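Local coordinates for secreted protein (Streptomyces lividans, PDB 4UNM) that is a copper radical oxidase related to galactose oxidase, required for glycan deposition at hyphal tips and for morphogenesis, at residues D373-V378 with T394-L399; G268-V273 with E288-K293; K25-E30 with I507-P512; G93-A98 with L262-D267; R439-S444 with K495-P500. All blocks are in the same frame, centred on the assembly; numbering follows the deposited sequence.

Contact 1: D373-V378 with T394-L399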
# COMPACT_ATOMS: atom_id res chain seq x y z
N ASP A 373 -12.81 11.56 13.91
CA ASP A 373 -11.81 11.95 14.93
C ASP A 373 -10.46 12.35 14.36
O ASP A 373 -9.62 12.88 15.07
CB ASP A 373 -11.58 10.81 15.90
CG ASP A 373 -12.80 10.53 16.76
OD1 ASP A 373 -13.75 11.34 16.75
OD2 ASP A 373 -12.79 9.48 17.43
N GLU A 374 -10.21 12.03 13.10
CA GLU A 374 -8.92 12.33 12.46
C GLU A 374 -7.72 11.84 13.26
O GLU A 374 -6.72 12.54 13.37
CB GLU A 374 -8.82 13.83 12.19
CG GLU A 374 -9.78 14.30 11.13
CD GLU A 374 -9.10 14.50 9.77
OE1 GLU A 374 -8.56 13.51 9.11
OE2 GLU A 374 -9.14 15.67 9.37
N LYS A 375 -7.79 10.62 13.77
CA LYS A 375 -6.67 9.97 14.39
C LYS A 375 -6.11 8.90 13.49
O LYS A 375 -6.84 8.02 13.04
CB LYS A 375 -7.06 9.34 15.71
CG LYS A 375 -7.39 10.30 16.84
CD LYS A 375 -7.29 9.49 18.13
CE LYS A 375 -8.08 10.08 19.26
NZ LYS A 375 -8.04 9.12 20.40
N TYR A 376 -4.80 8.98 13.26
CA TYR A 376 -4.04 8.05 12.41
C TYR A 376 -3.09 7.22 13.22
O TYR A 376 -2.39 7.74 14.10
CB TYR A 376 -3.26 8.85 11.37
CG TYR A 376 -4.15 9.56 10.41
CD1 TYR A 376 -4.73 10.79 10.72
CD2 TYR A 376 -4.47 8.98 9.18
CE1 TYR A 376 -5.56 11.43 9.81
CE2 TYR A 376 -5.31 9.62 8.28
CZ TYR A 376 -5.88 10.82 8.61
OH TYR A 376 -6.69 11.46 7.70
N MET A 377 -3.03 5.93 12.93
CA MET A 377 -2.12 5.07 13.58
C MET A 377 -1.13 4.47 12.58
O MET A 377 -1.55 3.93 11.54
CB MET A 377 -2.88 3.93 14.25
CG MET A 377 -1.96 2.91 14.91
SD MET A 377 -2.81 1.69 15.95
CE MET A 377 -3.71 0.77 14.76
N VAL A 378 0.16 4.56 12.89
CA VAL A 378 1.25 3.94 12.12
C VAL A 378 1.77 2.73 12.86
O VAL A 378 2.05 2.78 14.06
CB VAL A 378 2.37 4.95 11.84
CG1 VAL A 378 3.56 4.30 11.13
CG2 VAL A 378 1.84 6.13 11.03
N THR A 394 3.45 0.99 17.76
CA THR A 394 2.41 1.81 17.14
C THR A 394 2.58 3.27 17.54
O THR A 394 3.11 3.59 18.64
CB THR A 394 0.98 1.28 17.46
OG1 THR A 394 0.66 1.49 18.85
CG2 THR A 394 0.93 -0.17 17.15
N ARG A 395 2.19 4.16 16.64
CA ARG A 395 2.29 5.58 16.83
C ARG A 395 1.02 6.23 16.34
O ARG A 395 0.60 6.02 15.19
CB ARG A 395 3.49 6.21 16.10
CG ARG A 395 4.86 5.59 16.36
CD ARG A 395 5.09 4.27 15.66
NE ARG A 395 6.35 4.19 14.92
CZ ARG A 395 6.62 3.26 14.02
NH1 ARG A 395 5.72 2.29 13.74
NH2 ARG A 395 7.79 3.28 13.39
N ILE A 396 0.42 7.07 17.19
CA ILE A 396 -0.87 7.63 16.90
C ILE A 396 -0.81 9.14 16.87
O ILE A 396 -0.36 9.78 17.86
CB ILE A 396 -1.89 7.15 17.96
CG1 ILE A 396 -2.10 5.63 17.83
CG2 ILE A 396 -3.21 7.85 17.76
CD1 ILE A 396 -1.54 4.83 18.96
N ALA A 397 -1.29 9.72 15.77
CA ALA A 397 -1.48 11.16 15.68
C ALA A 397 -2.92 11.58 15.63
O ALA A 397 -3.69 11.17 14.73
CB ALA A 397 -0.76 11.74 14.49
N ASP A 398 -3.28 12.47 16.56
CA ASP A 398 -4.58 13.12 16.55
C ASP A 398 -4.50 14.48 15.87
O ASP A 398 -3.96 15.42 16.45
CB ASP A 398 -5.08 13.23 18.00
CG ASP A 398 -6.45 13.93 18.11
OD1 ASP A 398 -6.97 14.57 17.15
OD2 ASP A 398 -6.99 13.82 19.23
N LEU A 399 -5.07 14.60 14.68
CA LEU A 399 -4.86 15.80 13.90
C LEU A 399 -5.84 16.90 14.29
O LEU A 399 -5.77 17.99 13.72
CB LEU A 399 -5.01 15.53 12.41
CG LEU A 399 -4.07 14.48 11.83
CD1 LEU A 399 -4.02 14.66 10.32
CD2 LEU A 399 -2.67 14.53 12.47
O HOH W 1 -9.62 13.43 17.60
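K375-V378 and T394-D398 run antiparallel, with their axes 4.5 Å apart and their directions 161° from each other. Y376 with A397 and V378 with R395 form hydrogen-bonded pairs; K375 with D398 and M377 with I396 are the non-hydrogen-bonded pairs alternating with them. A further backbone bond, L399 N to E374 O at 2.9 Å and nearly straight, carries the pairing past the strand ends. These are the two middle strands of a four-stranded propeller blade, with 364-367 and 406-408 outside them. Y376 and V378 share a sheet face with R395 and A397. With CG beside its backbone N (chi1 -65°), the Y376 ring leans back toward the start of its strand, where L399 crosses it at about a right angle and sets CD1 3.6 Å from Y376 CE1. Y376 OH donates to E374 OE1 (3.1 Å), while E374 OE2 takes the backbone N of Q316; F313 meets the Y376 ring edge-to-face. V378 CG1 lies over one face of the R395 guanidinium, 3.9 Å from R395 NH1. That buried cation is satisfied by the carbonyls of S355, D356, M359 and G380. On the other face, with K375 and D398, M377 and I396 lie side by side, M377 CG 4.0 Å from I396 CG1, against Y452. Beside D373 and D398 a water donates to D373 O (2.6 Å) and weakly to D398 OD1, which also accepts from K400 N.

Contact 2: G268-V273 with E288-K293; sequences GKILSV and EVYDPK
K269 lies against V289, Y290 and D291, just before strand 270-273, the second strand of a Kelch blade. That strand and 288-291, the third of this propeller blade, run antiparallel at 150°. I270 and Y290 form one hydrogen-bonded pair, with Y290 N to I270 O at 2.8 Å, and S272 with E288 form the next. Followed outward, K269 begins with an unusually short contact, CB 3.2 Å from V289 CG1, closer than carbons usually stand and possibly a strain of the model; CB also rests near Y290 O. CG stays near both of these atoms. CD keeps to the valine, 3.6 Å from V289 CG1, with the lysine chain crossing the valine at about a right angle. CE reaches the carboxylate, 3.5 Å from D291 OD2. The last torsion then bends (chi4 61°), and NZ ends 3.9 Å from D291 OD2, a long salt bridge and probably a weak one. The other branch of V289 goes to its direct cross-strand partner, CG2 lying 3.9 Å from L271 CD1. On the reverse side of the sheet I270 and Y290 meet through their CB atoms, and I270 CG1 lies at the ring edge of Y290, near its plane. L103 of the adjoining blade touches both side chains, and E239 accepts the bond from Y290 OH. E288, on this same side, turns its buried carboxylate to R257 and to the backbone N atoms of H254 and E255. D291 OD1 accepts from K293 N at 2.9 Å, closing an Asx turn.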
# COMPACT_ATOMS: atom_id res chain seq x y z
N GLY A 268 -12.87 15.52 -5.54
CA GLY A 268 -13.17 14.23 -6.18
C GLY A 268 -12.19 13.81 -7.26
O GLY A 268 -12.34 12.76 -7.87
N LYS A 269 -11.19 14.64 -7.53
CA LYS A 269 -10.18 14.24 -8.48
C LYS A 269 -9.17 13.31 -7.75
O LYS A 269 -9.10 13.31 -6.50
CB LYS A 269 -9.52 15.48 -9.10
CG LYS A 269 -10.45 16.38 -9.93
CD LYS A 269 -9.68 17.59 -10.50
CE LYS A 269 -10.49 18.47 -11.47
NZ LYS A 269 -11.69 19.09 -10.82
N ILE A 270 -8.41 12.54 -8.51
CA ILE A 270 -7.47 11.61 -7.93
C ILE A 270 -6.05 12.10 -8.13
O ILE A 270 -5.64 12.25 -9.27
CB ILE A 270 -7.57 10.21 -8.58
CG1 ILE A 270 -9.01 9.67 -8.58
CG2 ILE A 270 -6.67 9.24 -7.84
CD1 ILE A 270 -9.72 9.75 -7.26
N LEU A 271 -5.31 12.26 -7.04
CA LEU A 271 -3.92 12.69 -7.07
C LEU A 271 -3.03 11.47 -7.12
O LEU A 271 -3.27 10.51 -6.38
CB LEU A 271 -3.62 13.51 -5.83
CG LEU A 271 -2.16 13.98 -5.66
CD1 LEU A 271 -1.86 15.04 -6.69
CD2 LEU A 271 -1.88 14.47 -4.26
N SER A 272 -2.10 11.48 -8.07
CA SER A 272 -1.11 10.42 -8.26
C SER A 272 0.27 10.96 -7.91
O SER A 272 0.72 11.98 -8.49
CB SER A 272 -1.09 9.93 -9.71
OG SER A 272 -0.15 8.87 -9.83
N VAL A 273 0.95 10.27 -6.99
CA VAL A 273 2.17 10.75 -6.38
C VAL A 273 3.24 9.69 -6.43
O VAL A 273 3.01 8.52 -6.04
CB VAL A 273 1.95 11.14 -4.90
CG1 VAL A 273 3.24 11.69 -4.25
CG2 VAL A 273 0.85 12.16 -4.74
N GLU A 288 0.38 14.36 -10.56
CA GLU A 288 -0.68 14.67 -11.52
C GLU A 288 -2.06 14.27 -11.00
O GLU A 288 -2.15 13.51 -10.06
CB GLU A 288 -0.44 14.01 -12.86
CG GLU A 288 -0.16 12.51 -12.88
CD GLU A 288 0.45 12.09 -14.22
OE1 GLU A 288 -0.22 12.38 -15.24
OE2 GLU A 288 1.58 11.51 -14.29
N VAL A 289 -3.11 14.81 -11.62
CA VAL A 289 -4.48 14.61 -11.14
C VAL A 289 -5.32 14.05 -12.29
O VAL A 289 -5.25 14.53 -13.46
CB VAL A 289 -5.07 15.93 -10.60
CG1 VAL A 289 -6.54 15.79 -10.31
CG2 VAL A 289 -4.32 16.36 -9.35
N TYR A 290 -6.04 12.98 -11.99
CA TYR A 290 -7.08 12.45 -12.86
C TYR A 290 -8.42 13.09 -12.52
O TYR A 290 -8.83 13.10 -11.36
CB TYR A 290 -7.21 10.97 -12.61
CG TYR A 290 -8.12 10.19 -13.52
CD1 TYR A 290 -7.79 9.98 -14.85
CD2 TYR A 290 -9.29 9.62 -13.04
CE1 TYR A 290 -8.60 9.25 -15.68
CE2 TYR A 290 -10.10 8.86 -13.86
CZ TYR A 290 -9.76 8.67 -15.17
OH TYR A 290 -10.53 7.89 -15.97
N ASP A 291 -9.09 13.58 -13.55
CA ASP A 291 -10.48 14.04 -13.47
C ASP A 291 -11.37 12.97 -14.00
O ASP A 291 -11.36 12.67 -15.19
CB ASP A 291 -10.63 15.32 -14.31
CG ASP A 291 -12.00 16.00 -14.12
OD1 ASP A 291 -12.97 15.30 -13.77
OD2 ASP A 291 -12.07 17.23 -14.28
N PRO A 292 -12.18 12.32 -13.12
CA PRO A 292 -13.03 11.23 -13.60
C PRO A 292 -14.10 11.68 -14.65
O PRO A 292 -14.55 10.86 -15.44
CB PRO A 292 -13.70 10.68 -12.32
CG PRO A 292 -13.02 11.32 -11.18
CD PRO A 292 -12.32 12.56 -11.66
N LYS A 293 -14.47 12.95 -14.67
CA LYS A 293 -15.47 13.43 -15.67
C LYS A 293 -14.90 13.52 -17.09
O LYS A 293 -15.56 13.13 -18.06
CB LYS A 293 -16.05 14.77 -15.24
CG LYS A 293 -16.83 14.69 -13.94

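Contact 3: K25-E30 with I507-P512; sequences KWEIIE and IEIYTP
K25-I29 and I507-T511 pair antiparallel at 154° through six backbone hydrogen bonds, two each between K25 and T511, E27 and I509, and I29 and I507. Between these pairs W26 stands beside Y510. CB of Y510 sits squarely over the six-membered ring of W26, 3.6 Å from its centroid, and its CD1 hangs over the same indole, 3.3 Å from W26 CE2. The two aromatic planes are inclined by 41°. E508 reaches W26 at the ring edge, with CB in the ring plane and OE1 3.3 Å from W26 CE3. The polar ends are tied down outside the pair: W26 NE1 to A463 O, Y510 OH to N23 O, and the E508 carboxylate to R469 and the backbone N atoms of L466 and V467. The charge of R469 would probably favour an ionised E508. On the reverse face E27 runs alongside I509, CG 3.8 Å from I509 CB, and I29 CB packs 3.7 Å from I507 CG1. A water lies 2.7 Å from T511 OG1 and 2.9 Å from I509 O, with E27 OE2 also near. The N-terminal strand thus completes the last blade from its outer edge, the "Velcro" closure of a seven-bladed propeller.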
# COMPACT_ATOMS: atom_id res chain seq x y z
N LYS A 25 -11.71 -17.32 14.50
CA LYS A 25 -11.11 -18.45 13.85
C LYS A 25 -10.74 -18.15 12.40
O LYS A 25 -11.48 -17.43 11.73
CB LYS A 25 -12.11 -19.64 13.84
CG LYS A 25 -11.52 -20.93 13.26
CD LYS A 25 -12.52 -22.09 13.34
CE LYS A 25 -12.14 -23.22 12.39
NZ LYS A 25 -12.96 -23.14 11.15
N TRP A 26 -9.65 -18.76 11.95
CA TRP A 26 -9.11 -18.67 10.61
C TRP A 26 -9.38 -19.93 9.76
O TRP A 26 -9.43 -21.05 10.31
CB TRP A 26 -7.60 -18.52 10.70
CG TRP A 26 -7.13 -17.25 11.31
CD1 TRP A 26 -6.98 -16.97 12.63
CD2 TRP A 26 -6.73 -16.08 10.60
NE1 TRP A 26 -6.52 -15.68 12.81
CE2 TRP A 26 -6.35 -15.11 11.57
CE3 TRP A 26 -6.67 -15.74 9.24
CZ2 TRP A 26 -5.90 -13.83 11.23
CZ3 TRP A 26 -6.21 -14.46 8.89
CH2 TRP A 26 -5.84 -13.53 9.88
N GLU A 27 -9.52 -19.76 8.46
CA GLU A 27 -9.57 -20.86 7.51
C GLU A 27 -8.75 -20.57 6.27
O GLU A 27 -8.76 -19.45 5.74
CB GLU A 27 -11.03 -21.21 7.16
CG GLU A 27 -11.74 -20.17 6.31
CD GLU A 27 -13.23 -20.41 6.16
OE1 GLU A 27 -13.58 -21.32 5.38
OE2 GLU A 27 -14.05 -19.68 6.78
N ILE A 28 -8.05 -21.59 5.79
CA ILE A 28 -7.32 -21.52 4.54
C ILE A 28 -8.26 -21.84 3.38
O ILE A 28 -9.08 -22.76 3.46
CB ILE A 28 -6.11 -22.48 4.56
CG1 ILE A 28 -5.13 -22.05 5.65
CG2 ILE A 28 -5.42 -22.54 3.22
CD1 ILE A 28 -4.09 -23.10 5.97
N ILE A 29 -8.19 -21.03 2.34
CA ILE A 29 -8.85 -21.29 1.08
C ILE A 29 -7.73 -21.49 0.08
O ILE A 29 -6.83 -20.66 -0.05
CB ILE A 29 -9.78 -20.15 0.61
CG1 ILE A 29 -10.83 -19.80 1.66
CG2 ILE A 29 -10.45 -20.49 -0.73
CD1 ILE A 29 -11.87 -20.86 1.91
N GLU A 30 -7.81 -22.60 -0.64
CA GLU A 30 -6.89 -22.87 -1.72
C GLU A 30 -7.71 -23.08 -2.98
O GLU A 30 -8.73 -23.73 -2.95
CB GLU A 30 -6.05 -24.10 -1.37
CG GLU A 30 -4.80 -24.26 -2.22
CD GLU A 30 -3.78 -25.20 -1.60
OE1 GLU A 30 -4.19 -26.21 -0.98
OE2 GLU A 30 -2.56 -24.94 -1.74
N ILE A 507 -5.16 -18.07 0.24
CA ILE A 507 -5.73 -16.97 1.03
C ILE A 507 -6.32 -17.53 2.31
O ILE A 507 -6.46 -18.76 2.45
CB ILE A 507 -6.75 -16.16 0.19
CG1 ILE A 507 -8.05 -16.95 -0.03
CG2 ILE A 507 -6.12 -15.76 -1.14
CD1 ILE A 507 -9.16 -16.17 -0.70
N GLU A 508 -6.60 -16.66 3.28
CA GLU A 508 -7.37 -17.02 4.45
C GLU A 508 -8.57 -16.12 4.61
O GLU A 508 -8.55 -14.95 4.18
CB GLU A 508 -6.53 -16.92 5.73
CG GLU A 508 -5.41 -17.94 5.84
CD GLU A 508 -4.59 -17.74 7.10
OE1 GLU A 508 -4.95 -18.29 8.15
OE2 GLU A 508 -3.59 -17.04 7.05
N ILE A 509 -9.61 -16.68 5.24
CA ILE A 509 -10.71 -15.92 5.76
C ILE A 509 -10.65 -15.96 7.27
O ILE A 509 -10.52 -17.03 7.87
CB ILE A 509 -12.05 -16.49 5.25
CG1 ILE A 509 -12.17 -16.26 3.74
CG2 ILE A 509 -13.22 -15.89 6.02
CD1 ILE A 509 -13.47 -16.79 3.15
N TYR A 510 -10.68 -14.78 7.89
CA TYR A 510 -10.71 -14.68 9.34
C TYR A 510 -12.11 -14.30 9.77
O TYR A 510 -12.65 -13.31 9.31
CB TYR A 510 -9.69 -13.69 9.91
CG TYR A 510 -9.81 -13.46 11.42
CD1 TYR A 510 -9.47 -14.46 12.35
CD2 TYR A 510 -10.32 -12.25 11.94
CE1 TYR A 510 -9.62 -14.25 13.72
CE2 TYR A 510 -10.44 -12.03 13.30
CZ TYR A 510 -10.08 -13.05 14.20
OH TYR A 510 -10.23 -12.85 15.54
N THR A 511 -12.69 -15.11 10.65
CA THR A 511 -13.96 -14.80 11.29
C THR A 511 -13.69 -14.25 12.66
O THR A 511 -13.17 -14.99 13.54
CB THR A 511 -14.85 -16.06 11.40
OG1 THR A 511 -14.99 -16.65 10.10
CG2 THR A 511 -16.21 -15.72 11.94
N PRO A 512 -13.96 -12.95 12.88
CA PRO A 512 -13.76 -12.38 14.20
C PRO A 512 -14.67 -12.92 15.33
O PRO A 512 -15.73 -13.53 15.08
CB PRO A 512 -14.07 -10.89 13.99
CG PRO A 512 -13.86 -10.66 12.51
CD PRO A 512 -14.41 -11.91 11.91
O HOH W 2 -12.96 -18.05 9.01

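Contact 4: G93-A98 with L262-D267; sequences GHTQLA and LTTLGD
T95 OG1 is held by two partners: it accepts from a water at 2.8 Å and bonds to D564 OD1. The same water accepts from T264 N, also at 2.8 Å, so it links T95 to the facing strand. With OG1 turned away from its own backbone N (chi1 -165°), T95 directs the hydroxyl across the gap toward strand 262-264, where this water lies. A second water bridges Q96 O and the T264 hydroxyl, 2.7 Å from each of Q96 O and T264 OG1; R553 NH2 also reaches Q96 O. A third accepts from H94 N at 3.1 Å and from L262 N at 2.9 Å. Strands 93-96 and 262-264 run in nearly the same direction, 23° apart, but their axes stay 5.9 Å from each other, and no direct hydrogen bond joins them; the three waters bridge the gap between the two blades. L262 supplies the apolar packing. Its CG lies 3.6 Å from H94 N, over the bare backbone of G93, while its CB and carbonyl O touch T95. H94 points off to the other side, where NE2 bonds to H41 ND1. Both segments are innermost strands of consecutive propeller blades: 93-96 pairs with 102-105, 262-264 with 270-273, and I270 of that last strand touches T95, L97 and T264 where the two blades adjoin.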
# COMPACT_ATOMS: atom_id res chain seq x y z
N GLY A 93 -0.84 1.70 -8.70
CA GLY A 93 -1.66 2.44 -7.77
C GLY A 93 -3.14 2.27 -8.09
O GLY A 93 -3.49 1.90 -9.19
N HIS A 94 -3.99 2.55 -7.11
CA HIS A 94 -5.40 2.28 -7.25
C HIS A 94 -6.24 2.91 -6.14
O HIS A 94 -5.84 2.95 -5.00
CB HIS A 94 -5.70 0.78 -7.33
CG HIS A 94 -4.94 -0.08 -6.36
ND1 HIS A 94 -4.88 0.18 -5.01
CD2 HIS A 94 -4.14 -1.15 -6.56
CE1 HIS A 94 -4.12 -0.72 -4.42
NE2 HIS A 94 -3.66 -1.54 -5.34
N THR A 95 -7.42 3.43 -6.51
CA THR A 95 -8.39 3.85 -5.52
C THR A 95 -9.77 3.88 -6.18
O THR A 95 -9.89 3.96 -7.41
CB THR A 95 -8.03 5.22 -4.94
OG1 THR A 95 -8.77 5.47 -3.75
CG2 THR A 95 -8.19 6.31 -5.94
N GLN A 96 -10.82 3.77 -5.37
CA GLN A 96 -12.19 3.79 -5.88
C GLN A 96 -12.56 5.19 -6.35
O GLN A 96 -12.33 6.16 -5.63
CB GLN A 96 -13.21 3.34 -4.77
CG GLN A 96 -14.60 3.12 -5.35
CD GLN A 96 -15.81 3.13 -4.36
OE1 GLN A 96 -16.96 3.25 -4.81
NE2 GLN A 96 -15.58 2.97 -3.09
N LEU A 97 -13.16 5.27 -7.52
CA LEU A 97 -13.74 6.55 -8.04
C LEU A 97 -15.14 6.77 -7.51
O LEU A 97 -15.78 5.86 -7.03
CB LEU A 97 -13.76 6.55 -9.57
CG LEU A 97 -12.40 6.39 -10.25
CD1 LEU A 97 -12.54 6.27 -11.74
CD2 LEU A 97 -11.54 7.58 -9.88
N ALA A 98 -15.63 8.01 -7.62
CA ALA A 98 -17.05 8.32 -7.34
C ALA A 98 -18.06 7.37 -7.99
O ALA A 98 -19.03 6.94 -7.36
CB ALA A 98 -17.32 9.75 -7.76
N LEU A 262 -2.28 6.53 -5.50
CA LEU A 262 -3.46 7.28 -5.94
C LEU A 262 -4.36 7.56 -4.74
O LEU A 262 -4.72 6.65 -3.99
CB LEU A 262 -4.24 6.45 -6.92
CG LEU A 262 -3.53 5.99 -8.20
CD1 LEU A 262 -4.54 5.55 -9.25
CD2 LEU A 262 -2.57 7.02 -8.74
N THR A 263 -4.72 8.83 -4.55
CA THR A 263 -5.50 9.21 -3.38
C THR A 263 -6.48 10.31 -3.77
O THR A 263 -6.15 11.18 -4.54
CB THR A 263 -4.57 9.56 -2.22
OG1 THR A 263 -5.32 9.62 -1.01
CG2 THR A 263 -3.84 10.86 -2.41
N THR A 264 -7.71 10.22 -3.26
CA THR A 264 -8.80 11.16 -3.62
C THR A 264 -8.65 12.49 -2.93
O THR A 264 -8.45 12.56 -1.72
CB THR A 264 -10.17 10.53 -3.24
OG1 THR A 264 -10.27 9.27 -3.90
CG2 THR A 264 -11.31 11.45 -3.69
N LEU A 265 -8.81 13.57 -3.70
CA LEU A 265 -8.81 14.92 -3.16
C LEU A 265 -10.23 15.38 -2.82
O LEU A 265 -11.21 14.72 -3.16
CB LEU A 265 -8.15 15.92 -4.16
CG LEU A 265 -6.69 15.60 -4.52
CD1 LEU A 265 -6.15 16.59 -5.54
CD2 LEU A 265 -5.80 15.53 -3.31
N GLY A 266 -10.32 16.56 -2.20
CA GLY A 266 -11.61 17.20 -1.86
C GLY A 266 -12.61 17.40 -2.99
O GLY A 266 -13.81 17.23 -2.78
N ASP A 267 -12.13 17.72 -4.19
CA ASP A 267 -13.00 17.93 -5.34
C ASP A 267 -13.31 16.64 -6.07
O ASP A 267 -13.92 16.65 -7.13
CB ASP A 267 -12.36 18.94 -6.30
CG ASP A 267 -10.97 18.52 -6.78
OD1 ASP A 267 -10.52 17.40 -6.46
OD2 ASP A 267 -10.31 19.34 -7.47
O HOH W 3 -2.74 3.85 -4.64
O HOH W 4 -8.71 7.77 -2.24
O HOH W 5 -12.53 8.82 -5.37

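Contact 5: R439-S444 with K495-P500; sequences RGRGDS and KANTKP
R441 meets N497 through its aliphatic part, CG 3.5 Å from N497 ND2. The two side chains cross at about a right angle, guanidinium and amide planes 57° apart, and the charged end turns to other partners: NE forms a salt bridge with D437 and NH2 bonds to the carbonyl of E386. G442 comes next and makes the one hydrogen bond between the segments, its N donating to N497 OD1 at 3.1 Å. The bond is fairly straight (160°) and uses a lone pair of the amide oxygen in the carbonyl plane. The glycine also turns CA toward K495 O, a CA-H...O contact of 3.4 Å with an almost linear approach (175°). K495 CG lies 3.7 Å from G442 O. D443 follows and leans its CB against K495, 3.9 Å from K495 CB. S444 turns back into its own loop: OG donates to R441 O at 2.7 Å and N bonds to G440 O, holding R441-S444 as a compact turn. Each segment belongs to the loop between the second and third strands of its blade, and the blades are neighbours. Such loops line the propeller face that carries the copper in this galactose oxidase homologue, and R439, the first residue of 439-444, touches the copper ligand Y471.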
# COMPACT_ATOMS: atom_id res chain seq x y z
N ARG A 439 11.40 -9.19 3.81
CA ARG A 439 10.81 -10.25 3.01
C ARG A 439 10.82 -11.63 3.71
O ARG A 439 11.04 -12.69 3.06
CB ARG A 439 11.44 -10.30 1.64
CG ARG A 439 11.12 -9.10 0.75
CD ARG A 439 11.58 -9.30 -0.66
NE ARG A 439 10.88 -10.42 -1.29
CZ ARG A 439 11.07 -10.79 -2.55
NH1 ARG A 439 11.95 -10.16 -3.31
NH2 ARG A 439 10.36 -11.78 -3.05
N GLY A 440 10.50 -11.62 4.99
CA GLY A 440 10.39 -12.85 5.76
C GLY A 440 11.71 -13.63 5.84
O GLY A 440 11.69 -14.84 6.09
N ARG A 441 12.83 -12.92 5.65
CA ARG A 441 14.20 -13.46 5.83
C ARG A 441 14.39 -14.17 7.18
O ARG A 441 13.92 -13.68 8.21
CB ARG A 441 15.21 -12.32 5.72
CG ARG A 441 16.66 -12.73 5.66
CD ARG A 441 17.49 -11.63 5.03
NE ARG A 441 17.39 -10.39 5.79
CZ ARG A 441 17.84 -9.22 5.35
NH1 ARG A 441 18.41 -9.14 4.16
NH2 ARG A 441 17.71 -8.13 6.11
N GLY A 442 15.10 -15.30 7.16
CA GLY A 442 15.30 -16.11 8.36
C GLY A 442 14.00 -16.77 8.82
O GLY A 442 13.77 -16.91 10.01
N ASP A 443 13.12 -17.11 7.88
CA ASP A 443 11.80 -17.64 8.20
C ASP A 443 11.14 -16.84 9.34
O ASP A 443 10.72 -17.38 10.37
CB ASP A 443 11.94 -19.14 8.54
CG ASP A 443 10.62 -19.85 8.68
OD1 ASP A 443 9.71 -19.65 7.84
OD2 ASP A 443 10.49 -20.63 9.65
N SER A 444 11.06 -15.53 9.14
CA SER A 444 10.71 -14.59 10.18
C SER A 444 9.25 -14.12 10.17
O SER A 444 8.89 -13.20 10.93
CB SER A 444 11.62 -13.38 10.12
OG SER A 444 11.50 -12.70 8.86
N LYS A 495 14.94 -21.07 6.31
CA LYS A 495 15.48 -20.25 7.38
C LYS A 495 16.92 -19.80 7.14
O LYS A 495 17.33 -18.73 7.60
CB LYS A 495 15.40 -21.01 8.68
CG LYS A 495 15.60 -20.18 9.93
CD LYS A 495 15.18 -21.01 11.13
CE LYS A 495 15.81 -20.50 12.42
NZ LYS A 495 14.92 -19.47 13.02
N ALA A 496 17.68 -20.64 6.43
CA ALA A 496 19.10 -20.41 6.17
C ALA A 496 19.37 -19.46 5.02
O ALA A 496 20.50 -18.99 4.85
CB ALA A 496 19.79 -21.75 5.90
N ASN A 497 18.36 -19.20 4.20
CA ASN A 497 18.41 -18.14 3.18
C ASN A 497 19.26 -18.54 1.99
O ASN A 497 19.95 -17.71 1.40
CB ASN A 497 18.92 -16.81 3.77
CG ASN A 497 18.05 -16.30 4.90
OD1 ASN A 497 16.84 -16.55 4.94
ND2 ASN A 497 18.65 -15.59 5.81
N THR A 498 19.17 -19.81 1.62
CA THR A 498 20.00 -20.36 0.57
C THR A 498 19.21 -20.72 -0.67
O THR A 498 19.81 -20.88 -1.72
CB THR A 498 20.73 -21.62 1.05
OG1 THR A 498 19.76 -22.60 1.47
CG2 THR A 498 21.64 -21.28 2.22
N LYS A 499 17.88 -20.85 -0.54
CA LYS A 499 17.01 -21.22 -1.67
C LYS A 499 15.95 -20.12 -1.91
O LYS A 499 15.54 -19.46 -0.97
CB LYS A 499 16.28 -22.54 -1.38
CG LYS A 499 17.16 -23.80 -1.38
CD LYS A 499 16.45 -24.97 -0.70
N PRO A 500 15.49 -19.96 -3.17
CA PRO A 500 14.55 -18.89 -3.51
C PRO A 500 13.13 -19.13 -3.00
O PRO A 500 12.64 -20.25 -3.12
CB PRO A 500 14.56 -18.87 -5.05
CG PRO A 500 14.96 -20.26 -5.44
CD PRO A 500 15.93 -20.70 -4.37

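Contacts 2 and 4 are 7 Å apart between centres and share a sheet: L271 N lies 2.9 Å from T263 O, probably hydrogen-bonded, and S272 OG packs against L262 CD2. Contact 4 thus joins the blade of contact 2 to the preceding one. Contact 1 pairs the corresponding two middle strands two blades further on, about 21 Å from contact 4 between centres. Contact 3 joins the chain's early strand to its last propeller strand, with contacts 1, 2, 4 and 5 between them in sequence. The copper, bound by Y259, Y471, H472 and H559, is about 11 Å from the H94 side chain of contact 4; contact 5 lies about 37 Å from contact 4 between centres, across the chain's centre.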